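Local coordinates for protein alpha-acetolactate decarboxylase (Bacillus subtilis subsp. subtilis str. 168, PDB 5XNE) that converts (2S)-2-acetolactate into (R)-acetoin with release of carbon dioxide, a step on the route from pyruvate to butane-2,3-diol, at residues 4-9 with 205-210; 9-14 with 218-223; 17-22 with 131-136; 163-168 with 224-229. All coordinates share one frame; numbering follows the deposited sequence.

Contact 1: 4-9 with 205-210; sequences IYQVST and MNLRLP
Residues Ile4 to Val7 run parallel to Met205 to Arg208, with strand axes 4.8 Å apart and directions differing by 21°, as a parallel pair among mainly antiparallel strands. Four backbone bonds join them: Asn206 N to Ile4 O, Gln6 N to Asn206 O, Arg208 N to Gln6 O (each 2.8 Å) and, just past the end of strand 4-7, Ser8 N to Arg208 O (2.9 Å). Met205 to Arg208 also pair antiparallel with a strand of the second subunit, so the sheet continues through the dimer interface. On one face the Tyr5 ring, its CG anti to the backbone N (chi1 -171°), lies alongside Asn206, ring and amide planes only 9° apart and Tyr5 CE1 3.5 Å from Asn206 ND2. Farther along, Tyr5 OH rests 3.4 Å from CG of the Arg208 stem, while Tyr30 stacks on the ring. A serine in place of Tyr5 would probably take the ring from beside Asn206 and the Arg208 stem and leave Tyr30 without its stacking partner. The other face carries Gln6, whose OE1 bonds Ser74 OG and whose NE2 donates to Ser8 O (3.1 Å). Beside it, Leu207 CD1 touches Gln6 CG at 3.8 Å and presses against Ser8 O at 3.3 Å.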
loop_
_atom_site.group_PDB
_atom_site.type_symbol
_atom_site.label_atom_id
_atom_site.label_comp_id
_atom_site.label_asym_id
_atom_site.label_seq_id
_atom_site.Cartn_x
_atom_site.Cartn_y
_atom_site.Cartn_z
ATOM N N ILE B 4 7.678 6.975 3.117
ATOM C CA ILE B 4 7.846 6.976 1.667
ATOM C C ILE B 4 6.607 7.651 1.086
ATOM O O ILE B 4 5.478 7.269 1.419
ATOM C CB ILE B 4 7.972 5.559 1.090
ATOM C CG1 ILE B 4 9.058 4.754 1.817
ATOM C CG2 ILE B 4 8.212 5.623 -0.418
ATOM C CD1 ILE B 4 10.464 5.315 1.643
ATOM N N TYR B 5 6.803 8.662 0.249
ATOM C CA TYR B 5 5.695 9.289 -0.464
ATOM C C TYR B 5 5.623 8.649 -1.840
ATOM O O TYR B 5 6.528 8.816 -2.666
ATOM C CB TYR B 5 5.872 10.807 -0.588
ATOM C CG TYR B 5 4.647 11.507 -1.124
ATOM C CD1 TYR B 5 3.563 11.749 -0.295
ATOM C CD2 TYR B 5 4.575 11.926 -2.449
ATOM C CE1 TYR B 5 2.426 12.386 -0.754
ATOM C CE2 TYR B 5 3.431 12.576 -2.925
ATOM C CZ TYR B 5 2.365 12.795 -2.068
ATOM O OH TYR B 5 1.216 13.429 -2.498
ATOM N N GLN B 6 4.557 7.890 -2.065
ATOM C CA GLN B 6 4.409 7.063 -3.260
ATOM C C GLN B 6 3.375 7.658 -4.209
ATOM O O GLN B 6 2.193 7.769 -3.861
ATOM C CB GLN B 6 4.019 5.639 -2.859
ATOM C CG GLN B 6 3.789 4.695 -4.011
ATOM C CD GLN B 6 4.989 4.585 -4.908
ATOM O OE1 GLN B 6 6.097 4.326 -4.441
ATOM N NE2 GLN B 6 4.785 4.779 -6.210
ATOM N N VAL B 7 3.824 8.051 -5.401
ATOM C CA VAL B 7 2.938 8.631 -6.409
ATOM C C VAL B 7 2.441 7.518 -7.338
ATOM O O VAL B 7 3.209 6.947 -8.117
ATOM C CB VAL B 7 3.664 9.735 -7.209
ATOM C CG1 VAL B 7 2.824 10.188 -8.402
ATOM C CG2 VAL B 7 3.975 10.923 -6.303
ATOM N N SER B 8 1.151 7.192 -7.191
ATOM C CA SER B 8 0.438 6.178 -7.983
ATOM C C SER B 8 1.028 4.767 -7.858
ATOM O O SER B 8 1.809 4.490 -6.931
ATOM C CB SER B 8 0.386 6.592 -9.464
ATOM O OG SER B 8 -0.623 5.863 -10.159
ATOM N N THR B 9 0.633 3.870 -8.760
ATOM C CA THR B 9 0.994 2.459 -8.626
ATOM C C THR B 9 1.726 1.905 -9.831
ATOM O O THR B 9 1.532 2.349 -10.974
ATOM C CB THR B 9 -0.247 1.551 -8.390
ATOM O OG1 THR B 9 -0.966 1.380 -9.626
ATOM C CG2 THR B 9 -1.156 2.146 -7.325
ATOM N N MET B 205 4.181 4.373 4.600
ATOM C CA MET B 205 4.117 4.606 3.167
ATOM C C MET B 205 2.830 5.350 2.882
ATOM O O MET B 205 1.749 4.844 3.211
ATOM C CB MET B 205 4.146 3.312 2.363
ATOM C CG MET B 205 3.979 3.602 0.873
ATOM S SD MET B 205 3.321 2.246 -0.074
ATOM C CE MET B 205 1.756 1.965 0.739
ATOM N N ASN B 206 2.935 6.532 2.280
ATOM C CA ASN B 206 1.729 7.253 1.886
ATOM C C ASN B 206 1.550 7.199 0.389
ATOM O O ASN B 206 2.332 7.797 -0.353
ATOM C CB ASN B 206 1.732 8.715 2.309
ATOM C CG ASN B 206 0.430 9.424 1.874
ATOM O OD1 ASN B 206 -0.547 9.422 2.601
ATOM N ND2 ASN B 206 0.406 9.950 0.645
ATOM N N LEU B 207 0.512 6.487 -0.027
ATOM C CA LEU B 207 0.169 6.350 -1.437
ATOM C C LEU B 207 -0.776 7.459 -1.871
ATOM O O LEU B 207 -1.857 7.614 -1.299
ATOM C CB LEU B 207 -0.474 4.988 -1.680
ATOM C CG LEU B 207 -1.072 4.761 -3.063
ATOM C CD1 LEU B 207 -0.013 4.863 -4.163
ATOM C CD2 LEU B 207 -1.760 3.406 -3.106
ATOM N N ARG B 208 -0.357 8.226 -2.874
ATOM C CA ARG B 208 -1.187 9.287 -3.455
ATOM C C ARG B 208 -1.670 8.869 -4.838
ATOM O O ARG B 208 -0.868 8.594 -5.725
ATOM C CB ARG B 208 -0.392 10.585 -3.536
ATOM C CG ARG B 208 -1.043 11.684 -4.361
ATOM C CD ARG B 208 -2.377 12.127 -3.775
ATOM N NE ARG B 208 -2.673 13.502 -4.173
ATOM C CZ ARG B 208 -3.095 13.863 -5.380
ATOM N NH1 ARG B 208 -3.276 12.957 -6.322
ATOM N NH2 ARG B 208 -3.332 15.142 -5.650
ATOM N N LEU B 209 -2.984 8.798 -5.014
ATOM C CA LEU B 209 -3.553 8.425 -6.311
ATOM C C LEU B 209 -3.811 9.664 -7.163
ATOM O O LEU B 209 -4.255 10.685 -6.654
ATOM C CB LEU B 209 -4.855 7.646 -6.111
ATOM C CG LEU B 209 -4.704 6.472 -5.129
ATOM C CD1 LEU B 209 -6.064 5.830 -4.835
ATOM C CD2 LEU B 209 -3.708 5.486 -5.718
ATOM N N PRO B 210 -3.529 9.571 -8.469
ATOM C CA PRO B 210 -3.725 10.744 -9.333
ATOM C C PRO B 210 -5.192 11.045 -9.596
ATOM O O PRO B 210 -6.014 10.136 -9.646
ATOM C CB PRO B 210 -3.019 10.356 -10.634
ATOM C CG PRO B 210 -2.996 8.867 -10.646
ATOM C CD PRO B 210 -3.006 8.403 -9.200
#

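Contact 2: 9-14 with 218-223; sequences TMTSLL and ANLDNP
Thr11 OG1 is bonded at 2.8 Å to a water that in turn donates to Leu220 O, so that one bridging molecule ties the two segments together where no direct hydrogen bond does. The same Thr11 OG1 lies 3.1 Å from Thr9 OG1, so the two threonine hydroxyls sit side by side near the start of the helix. With chi1 at 57°, Thr11 OG1 falls between its own backbone N and carbonyl carbon, which points it at the water and leaves CG2 anti to the carbonyl carbon. The arrangement illustrates an N-cap: Thr9 precedes helix 10-14, and its OG1 accepts from Ser12 N at 3.0 Å, the capping bond, beside a weak backbone bond from the same N-H to Thr9 O. Against this capped end packs the irregular linker between helices 213-217 and 225-232, and its principal apolar contribution is Leu220. One methyl of that leucine does most of the touching: CD2 lies 3.5 Å from Ser12 CA and 3.6 Å from Thr11 O, with Ser12 CB at 4.0 Å. The other methyl, CD1, leans more loosely toward Thr9. Phe215 packs on both Leu220 and Ser12, while Tyr163 of the second subunit packs on Thr9 and Thr11. The linker is anchored on its own account as well: Ala218 O is hydrogen-bonded to Asn107 ND2 of the second subunit, and Asn222 uses OD1 for Asp224 N and ND2 for Asp228 OD2, fastening the linker to the opening turn of the next helix.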
loop_
_atom_site.group_PDB
_atom_site.type_symbol
_atom_site.label_atom_id
_atom_site.label_comp_id
_atom_site.label_asym_id
_atom_site.label_seq_id
_atom_site.Cartn_x
_atom_site.Cartn_y
_atom_site.Cartn_z
ATOM N N THR B 9 0.633 3.870 -8.760
ATOM C CA THR B 9 0.994 2.459 -8.626
ATOM C C THR B 9 1.726 1.905 -9.831
ATOM O O THR B 9 1.532 2.349 -10.974
ATOM C CB THR B 9 -0.247 1.551 -8.390
ATOM O OG1 THR B 9 -0.966 1.380 -9.626
ATOM C CG2 THR B 9 -1.156 2.146 -7.325
ATOM N N MET B 10 2.549 0.893 -9.581
ATOM C CA MET B 10 3.263 0.235 -10.657
ATOM C C MET B 10 2.285 -0.466 -11.592
ATOM O O MET B 10 2.498 -0.498 -12.802
ATOM C CB MET B 10 4.283 -0.772 -10.101
ATOM C CG MET B 10 5.119 -1.437 -11.164
ATOM S SD MET B 10 6.183 -0.241 -11.998
ATOM C CE MET B 10 6.888 -1.259 -13.288
ATOM N N THR B 11 1.201 -0.997 -11.044
ATOM C CA THR B 11 0.254 -1.681 -11.920
ATOM C C THR B 11 -0.461 -0.715 -12.873
ATOM O O THR B 11 -0.863 -1.127 -13.969
ATOM C CB THR B 11 -0.772 -2.468 -11.132
ATOM O OG1 THR B 11 -1.460 -1.596 -10.232
ATOM C CG2 THR B 11 -0.081 -3.612 -10.359
ATOM N N SER B 12 -0.611 0.556 -12.494
ATOM C CA SER B 12 -1.164 1.537 -13.438
ATOM C C SER B 12 -0.180 1.797 -14.572
ATOM O O SER B 12 -0.577 1.916 -15.749
ATOM C CB SER B 12 -1.545 2.844 -12.719
ATOM O OG SER B 12 -2.160 3.782 -13.613
ATOM N N LEU B 13 1.108 1.870 -14.236
ATOM C CA LEU B 13 2.133 1.993 -15.254
ATOM C C LEU B 13 2.118 0.777 -16.199
ATOM O O LEU B 13 2.201 0.933 -17.422
ATOM C CB LEU B 13 3.510 2.164 -14.598
ATOM C CG LEU B 13 4.550 3.018 -15.313
ATOM C CD1 LEU B 13 4.108 4.476 -15.480
ATOM C CD2 LEU B 13 5.889 2.915 -14.588
ATOM N N LEU B 14 1.972 -0.426 -15.642
ATOM C CA LEU B 14 1.902 -1.637 -16.458
ATOM C C LEU B 14 0.791 -1.538 -17.495
ATOM O O LEU B 14 0.960 -1.985 -18.629
ATOM C CB LEU B 14 1.674 -2.872 -15.586
ATOM C CG LEU B 14 2.814 -3.394 -14.716
ATOM C CD1 LEU B 14 2.347 -4.656 -13.986
ATOM C CD2 LEU B 14 4.066 -3.666 -15.548
ATOM N N ALA B 218 -8.428 3.105 -15.616
ATOM C CA ALA B 218 -7.446 2.051 -15.870
ATOM C C ALA B 218 -7.917 0.678 -15.401
ATOM O O ALA B 218 -8.687 0.556 -14.443
ATOM C CB ALA B 218 -6.117 2.387 -15.204
ATOM N N ASN B 219 -7.414 -0.356 -16.073
ATOM C CA ASN B 219 -7.653 -1.734 -15.658
ATOM C C ASN B 219 -6.482 -2.227 -14.824
ATOM O O ASN B 219 -5.401 -2.514 -15.345
ATOM C CB ASN B 219 -7.874 -2.630 -16.878
ATOM C CG ASN B 219 -8.110 -4.077 -16.499
ATOM O OD1 ASN B 219 -8.633 -4.377 -15.424
ATOM N ND2 ASN B 219 -7.722 -4.989 -17.387
ATOM N N LEU B 220 -6.693 -2.309 -13.515
ATOM C CA LEU B 220 -5.617 -2.649 -12.600
ATOM C C LEU B 220 -5.828 -4.030 -12.009
ATOM O O LEU B 220 -5.316 -4.345 -10.930
ATOM C CB LEU B 220 -5.513 -1.608 -11.488
ATOM C CG LEU B 220 -5.310 -0.172 -11.969
ATOM C CD1 LEU B 220 -5.043 0.765 -10.805
ATOM C CD2 LEU B 220 -4.165 -0.120 -12.966
ATOM N N ASP B 221 -6.596 -4.856 -12.708
ATOM C CA ASP B 221 -6.862 -6.194 -12.209
ATOM C C ASP B 221 -6.225 -7.235 -13.120
ATOM O O ASP B 221 -6.900 -8.068 -13.726
ATOM C CB ASP B 221 -8.367 -6.415 -12.049
ATOM C CG ASP B 221 -8.963 -5.546 -10.937
ATOM O OD1 ASP B 221 -8.475 -5.631 -9.785
ATOM O OD2 ASP B 221 -9.914 -4.777 -11.211
ATOM N N ASN B 222 -4.902 -7.152 -13.204
ATOM C CA ASN B 222 -4.068 -8.130 -13.891
ATOM C C ASN B 222 -3.529 -9.158 -12.898
ATOM O O ASN B 222 -2.603 -8.868 -12.145
ATOM C CB ASN B 222 -2.919 -7.414 -14.603
ATOM C CG ASN B 222 -1.899 -8.363 -15.239
ATOM O OD1 ASN B 222 -2.070 -9.585 -15.275
ATOM N ND2 ASN B 222 -0.816 -7.782 -15.742
ATOM N N PRO B 223 -4.093 -10.374 -12.915
ATOM C CA PRO B 223 -3.658 -11.444 -12.015
ATOM C C PRO B 223 -2.172 -11.770 -12.177
ATOM O O PRO B 223 -1.585 -12.395 -11.299
ATOM C CB PRO B 223 -4.528 -12.634 -12.442
ATOM C CG PRO B 223 -4.818 -12.359 -13.863
ATOM C CD PRO B 223 -5.022 -10.876 -13.941
HETATM O O HOH W 1 -3.265 -3.667 -9.693
#

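Contact 3: 17-22 with 131-136; sequences VYDGDF and KPYVPM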
loop_
_atom_site.group_PDB
_atom_site.type_symbol
_atom_site.label_atom_id
_atom_site.label_comp_id
_atom_site.label_asym_id
_atom_site.label_seq_id
_atom_site.Cartn_x
_atom_site.Cartn_y
_atom_site.Cartn_z
ATOM N N VAL B 17 -0.736 3.592 -18.424
ATOM C CA VAL B 17 -1.120 4.918 -17.973
ATOM C C VAL B 17 0.171 5.682 -17.728
ATOM O O VAL B 17 0.751 5.621 -16.646
ATOM C CB VAL B 17 -1.987 4.864 -16.712
ATOM C CG1 VAL B 17 -2.297 6.256 -16.198
ATOM C CG2 VAL B 17 -3.281 4.107 -17.012
ATOM N N TYR B 18 0.637 6.380 -18.749
ATOM C CA TYR B 18 1.932 7.055 -18.650
ATOM C C TYR B 18 1.824 8.538 -18.347
ATOM O O TYR B 18 2.841 9.208 -18.204
ATOM C CB TYR B 18 2.734 6.861 -19.938
ATOM C CG TYR B 18 2.978 5.414 -20.288
ATOM C CD1 TYR B 18 3.204 4.464 -19.296
ATOM C CD2 TYR B 18 2.960 4.986 -21.611
ATOM C CE1 TYR B 18 3.424 3.122 -19.616
ATOM C CE2 TYR B 18 3.175 3.655 -21.937
ATOM C CZ TYR B 18 3.400 2.727 -20.943
ATOM O OH TYR B 18 3.607 1.409 -21.265
ATOM N N ASP B 19 0.607 9.053 -18.243
ATOM C CA ASP B 19 0.408 10.475 -17.967
ATOM C C ASP B 19 -0.203 10.649 -16.583
ATOM O O ASP B 19 -1.351 10.267 -16.368
ATOM C CB ASP B 19 -0.502 11.115 -19.024
ATOM C CG ASP B 19 0.159 11.237 -20.396
ATOM O OD1 ASP B 19 1.276 10.720 -20.606
ATOM O OD2 ASP B 19 -0.467 11.860 -21.270
ATOM N N GLY B 20 0.555 11.200 -15.638
ATOM C CA GLY B 20 0.004 11.503 -14.328
ATOM C C GLY B 20 -0.213 12.993 -14.133
ATOM O O GLY B 20 -0.018 13.783 -15.057
ATOM N N ASP B 21 -0.623 13.382 -12.928
ATOM C CA ASP B 21 -0.805 14.797 -12.630
ATOM C C ASP B 21 0.132 15.306 -11.536
ATOM O O ASP B 21 0.028 16.464 -11.123
ATOM C CB ASP B 21 -2.268 15.079 -12.255
ATOM C CG ASP B 21 -2.709 14.364 -10.994
ATOM O OD1 ASP B 21 -1.981 13.472 -10.506
ATOM O OD2 ASP B 21 -3.813 14.681 -10.489
ATOM N N PHE B 22 1.051 14.465 -11.070
ATOM C CA PHE B 22 2.016 14.934 -10.078
ATOM C C PHE B 22 3.040 15.875 -10.695
ATOM O O PHE B 22 3.753 15.519 -11.636
ATOM C CB PHE B 22 2.742 13.775 -9.402
ATOM C CG PHE B 22 3.740 14.230 -8.358
ATOM C CD1 PHE B 22 3.323 14.552 -7.078
ATOM C CD2 PHE B 22 5.088 14.328 -8.663
ATOM C CE1 PHE B 22 4.246 14.970 -6.117
ATOM C CE2 PHE B 22 6.013 14.745 -7.709
ATOM C CZ PHE B 22 5.589 15.067 -6.446
ATOM N N LYS B 131 0.883 8.473 -27.993
ATOM C CA LYS B 131 -0.465 7.923 -27.881
ATOM C C LYS B 131 -0.915 7.353 -29.235
ATOM O O LYS B 131 -0.502 7.851 -30.278
ATOM C CB LYS B 131 -1.442 8.997 -27.383
ATOM C CG LYS B 131 -1.230 9.357 -25.898
ATOM C CD LYS B 131 -1.751 10.738 -25.569
ATOM C CE LYS B 131 -1.790 10.952 -24.070
ATOM N NZ LYS B 131 -2.894 10.158 -23.448
ATOM N N PRO B 132 -1.734 6.290 -29.218
ATOM C CA PRO B 132 -2.228 5.588 -28.033
ATOM C C PRO B 132 -1.142 4.734 -27.407
ATOM O O PRO B 132 -0.382 4.065 -28.106
ATOM C CB PRO B 132 -3.358 4.719 -28.583
ATOM C CG PRO B 132 -2.953 4.453 -29.984
ATOM C CD PRO B 132 -2.248 5.683 -30.463
ATOM N N TYR B 133 -1.075 4.780 -26.087
ATOM C CA TYR B 133 -0.043 4.063 -25.356
ATOM C C TYR B 133 -0.252 2.551 -25.416
ATOM O O TYR B 133 -1.386 2.066 -25.483
ATOM C CB TYR B 133 -0.021 4.530 -23.899
ATOM C CG TYR B 133 0.424 5.962 -23.692
ATOM C CD1 TYR B 133 1.355 6.565 -24.532
ATOM C CD2 TYR B 133 -0.094 6.717 -22.641
ATOM C CE1 TYR B 133 1.770 7.874 -24.330
ATOM C CE2 TYR B 133 0.309 8.025 -22.431
ATOM C CZ TYR B 133 1.245 8.601 -23.265
ATOM O OH TYR B 133 1.652 9.897 -23.034
ATOM N N VAL B 134 0.854 1.817 -25.393
ATOM C CA VAL B 134 0.834 0.365 -25.261
ATOM C C VAL B 134 1.201 -0.040 -23.829
ATOM O O VAL B 134 1.761 0.773 -23.082
ATOM C CB VAL B 134 1.797 -0.292 -26.272
ATOM C CG1 VAL B 134 1.436 0.163 -27.684
ATOM C CG2 VAL B 134 3.253 0.047 -25.956
ATOM N N PRO B 135 0.878 -1.284 -23.428
ATOM C CA PRO B 135 1.247 -1.719 -22.075
ATOM C C PRO B 135 2.759 -1.701 -21.882
ATOM O O PRO B 135 3.519 -1.785 -22.860
ATOM C CB PRO B 135 0.701 -3.147 -21.994
ATOM C CG PRO B 135 -0.385 -3.191 -23.019
ATOM C CD PRO B 135 0.089 -2.309 -24.132
ATOM N N MET B 136 3.197 -1.596 -20.633
ATOM C CA MET B 136 4.620 -1.401 -20.374
ATOM C C MET B 136 5.485 -2.571 -20.827
ATOM O O MET B 136 6.623 -2.359 -21.227
ATOM C CB MET B 136 4.866 -1.130 -18.892
ATOM C CG MET B 136 6.246 -0.564 -18.645
ATOM S SD MET B 136 6.471 -0.067 -16.932
ATOM C CE MET B 136 8.220 0.379 -16.959
#
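Tyr18 and Tyr133 have much the same first torsion (chi1 -58° and -67°), each CG anti to its carbonyl carbon, and from facing segments the two side chains slide past each other in opposite directions. Their rings meet obliquely, with planes 51° apart: Tyr18 CD2 comes over one face of the Tyr133 ring, 3.4 Å from CG, and Tyr18 CB makes a CH-pi contact over the same ring, 4.0 Å from its centroid. Lys131 CG lies over the opposite face, toward its rim, so the ring has a neighbour on both sides. This is loop-to-loop packing, joining the connection after helix 10-14 to the loop, with its cis peptide before Pro132, that leads into helix 136-139. At either end of the aromatic pair a phenol finds an oxygen. Tyr133 OH donates to Asp19 OD1 at 2.6 Å and also bonds Lys40 NZ; Tyr18 OH makes a weak bond to Val134 O at 2.7 Å. Replacing Tyr133 by an alanine would probably cost Asp19 OD1 its phenol donor and open a gap beside Tyr18 and the Lys131 stem. The Lys131 chain, bent at its far end, brings CE to 3.2 Å from Asp19 OD2, with NZ in a long salt bridge to the same oxygen at 3.7 Å.

Contact 4: 163-168 with 224-229; sequences YANGIA and DFAKDI
Gly166 and Phe225 come closest in the backbone, CA to CA 6.8 Å, where the turn that follows strand 151-160 meets the first turn of helix 225-232. It is packing of a tight, glycine-containing turn on a helix: Gly166 N donates to Ala168 O within the turn (2.9 Å), and Gly166 takes phi/psi of 99°/-40°, where a CB would press on the carbonyl oxygen of Asn165. It would collide with the Phe225 ring too. That ring, swung over its own backbone (chi1 77°), brings CE2 to 3.7 Å from Gly166 CA and 3.4 Å from Asn165 O, an oblique approach that fits the bare glycine surface. Asn165 reaches the helix with its amide. Its ND2 lies 3.8 Å from Ala226 CB and donates at 3.0 Å to a water that in turn donates to Ala226 O, while OD1 is used by Ser170 N; both ends of the amide thus have partners, which fixes its flip. Phe225 also leans on Thr11, and Ile229 on Met10 and Leu14, so helix 225-232 contacts the turn and helix 10-14 at once. One helical turn beyond Phe225, Ile229 CD1 rests 3.7 Å from Gly166 N.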
loop_
_atom_site.group_PDB
_atom_site.type_symbol
_atom_site.label_atom_id
_atom_site.label_comp_id
_atom_site.label_asym_id
_atom_site.label_seq_id
_atom_site.Cartn_x
_atom_site.Cartn_y
_atom_site.Cartn_z
ATOM N N TYR B 163 4.564 -7.172 0.560
ATOM C CA TYR B 163 3.136 -6.836 0.626
ATOM C C TYR B 163 2.768 -5.577 -0.178
ATOM O O TYR B 163 1.593 -5.340 -0.452
ATOM C CB TYR B 163 2.667 -6.692 2.084
ATOM C CG TYR B 163 3.397 -5.667 2.915
ATOM C CD1 TYR B 163 3.225 -4.292 2.694
ATOM C CD2 TYR B 163 4.236 -6.065 3.953
ATOM C CE1 TYR B 163 3.894 -3.355 3.461
ATOM C CE2 TYR B 163 4.895 -5.134 4.732
ATOM C CZ TYR B 163 4.721 -3.777 4.487
ATOM O OH TYR B 163 5.379 -2.852 5.240
ATOM N N ALA B 164 3.761 -4.793 -0.591
ATOM C CA ALA B 164 3.464 -3.597 -1.385
ATOM C C ALA B 164 3.787 -3.792 -2.868
ATOM O O ALA B 164 3.710 -2.831 -3.659
ATOM C CB ALA B 164 4.205 -2.382 -0.829
ATOM N N ASN B 165 4.115 -5.020 -3.266
ATOM C CA ASN B 165 4.378 -5.276 -4.682
ATOM C C ASN B 165 3.139 -4.962 -5.515
ATOM O O ASN B 165 2.037 -5.357 -5.158
ATOM C CB ASN B 165 4.807 -6.722 -4.917
ATOM C CG ASN B 165 5.560 -6.903 -6.237
ATOM O OD1 ASN B 165 6.340 -6.037 -6.663
ATOM N ND2 ASN B 165 5.319 -8.030 -6.896
ATOM N N GLY B 166 3.325 -4.252 -6.621
ATOM C CA GLY B 166 2.188 -3.773 -7.385
ATOM C C GLY B 166 1.845 -2.318 -7.104
ATOM O O GLY B 166 1.501 -1.589 -8.036
ATOM N N ILE B 167 1.920 -1.884 -5.845
ATOM C CA ILE B 167 1.957 -0.452 -5.584
ATOM C C ILE B 167 3.329 0.068 -5.998
ATOM O O ILE B 167 3.441 0.936 -6.871
ATOM C CB ILE B 167 1.675 -0.119 -4.118
ATOM C CG1 ILE B 167 0.209 -0.430 -3.802
ATOM C CG2 ILE B 167 1.989 1.353 -3.847
ATOM C CD1 ILE B 167 -0.113 -0.371 -2.315
ATOM N N ALA B 168 4.370 -0.478 -5.389
ATOM C CA ALA B 168 5.735 -0.204 -5.823
ATOM C C ALA B 168 6.353 -1.502 -6.333
ATOM O O ALA B 168 5.638 -2.465 -6.630
ATOM C CB ALA B 168 6.545 0.392 -4.688
ATOM N N ASP B 224 -1.582 -11.372 -13.298
ATOM C CA ASP B 224 -0.193 -11.698 -13.596
ATOM C C ASP B 224 0.786 -10.536 -13.346
ATOM O O ASP B 224 1.916 -10.536 -13.865
ATOM C CB ASP B 224 -0.070 -12.140 -15.059
ATOM C CG ASP B 224 -1.063 -13.230 -15.420
ATOM O OD1 ASP B 224 -0.991 -14.309 -14.779
ATOM O OD2 ASP B 224 -1.899 -12.983 -16.307
ATOM N N PHE B 225 0.367 -9.567 -12.540
ATOM C CA PHE B 225 1.139 -8.340 -12.380
ATOM C C PHE B 225 2.549 -8.594 -11.843
ATOM O O PHE B 225 3.504 -7.938 -12.278
ATOM C CB PHE B 225 0.397 -7.346 -11.471
ATOM C CG PHE B 225 0.477 -7.669 -10.000
ATOM C CD1 PHE B 225 -0.472 -8.488 -9.405
ATOM C CD2 PHE B 225 1.493 -7.144 -9.209
ATOM C CE1 PHE B 225 -0.413 -8.783 -8.054
ATOM C CE2 PHE B 225 1.563 -7.439 -7.857
ATOM C CZ PHE B 225 0.611 -8.255 -7.275
ATOM N N ALA B 226 2.699 -9.555 -10.934
ATOM C CA ALA B 226 4.003 -9.770 -10.311
ATOM C C ALA B 226 5.034 -10.219 -11.345
ATOM O O ALA B 226 6.160 -9.723 -11.348
ATOM C CB ALA B 226 3.901 -10.775 -9.169
ATOM N N LYS B 227 4.659 -11.125 -12.243
ATOM C CA LYS B 227 5.602 -11.521 -13.282
ATOM C C LYS B 227 5.831 -10.387 -14.279
ATOM O O LYS B 227 6.915 -10.257 -14.844
ATOM C CB LYS B 227 5.130 -12.779 -14.021
ATOM C CG LYS B 227 4.352 -12.488 -15.306
ATOM C CD LYS B 227 3.691 -13.739 -15.882
ATOM C CE LYS B 227 2.673 -14.317 -14.924
ATOM N NZ LYS B 227 1.854 -15.452 -15.465
ATOM N N ASP B 228 4.811 -9.562 -14.498
ATOM C CA ASP B 228 4.945 -8.492 -15.469
ATOM C C ASP B 228 5.915 -7.445 -14.926
ATOM O O ASP B 228 6.701 -6.871 -15.676
ATOM C CB ASP B 228 3.583 -7.880 -15.801
ATOM C CG ASP B 228 2.745 -8.778 -16.708
ATOM O OD1 ASP B 228 3.268 -9.804 -17.189
ATOM O OD2 ASP B 228 1.569 -8.448 -16.954
ATOM N N ILE B 229 5.876 -7.232 -13.617
ATOM C CA ILE B 229 6.840 -6.336 -12.977
ATOM C C ILE B 229 8.255 -6.921 -13.079
ATOM O O ILE B 229 9.208 -6.201 -13.383
ATOM C CB ILE B 229 6.462 -6.063 -11.501
ATOM C CG1 ILE B 229 5.238 -5.148 -11.443
ATOM C CG2 ILE B 229 7.632 -5.420 -10.741
ATOM C CD1 ILE B 229 4.705 -4.890 -10.043
HETATM O O HOH W 2 7.331 -8.904 -8.978
#

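In the fold
Thr9 belongs to contacts 1 and 2, so the strand of the first runs directly into the capped helix of the second. Helix 10-14 is also tied to the other two contacts: Met10 N meets Ile167 O of contact 4 at 2.9 Å, and Leu14 O meets Met136 N of contact 3 at 3.0 Å, both probable hydrogen bonds. Contact 1 touches contact 3 through Val7 and Phe22, and contact 4 through Gln6 and Ile167. The zinc ion (His173, His175, His186) lies about 7 Å from the side chain of Met136, 9 Å from Ile229 and 10 Å from Gln6, so these three contacts lie near the metal site without supplying its ligands. Contacts 1, 2 and 4 touch the second subunit.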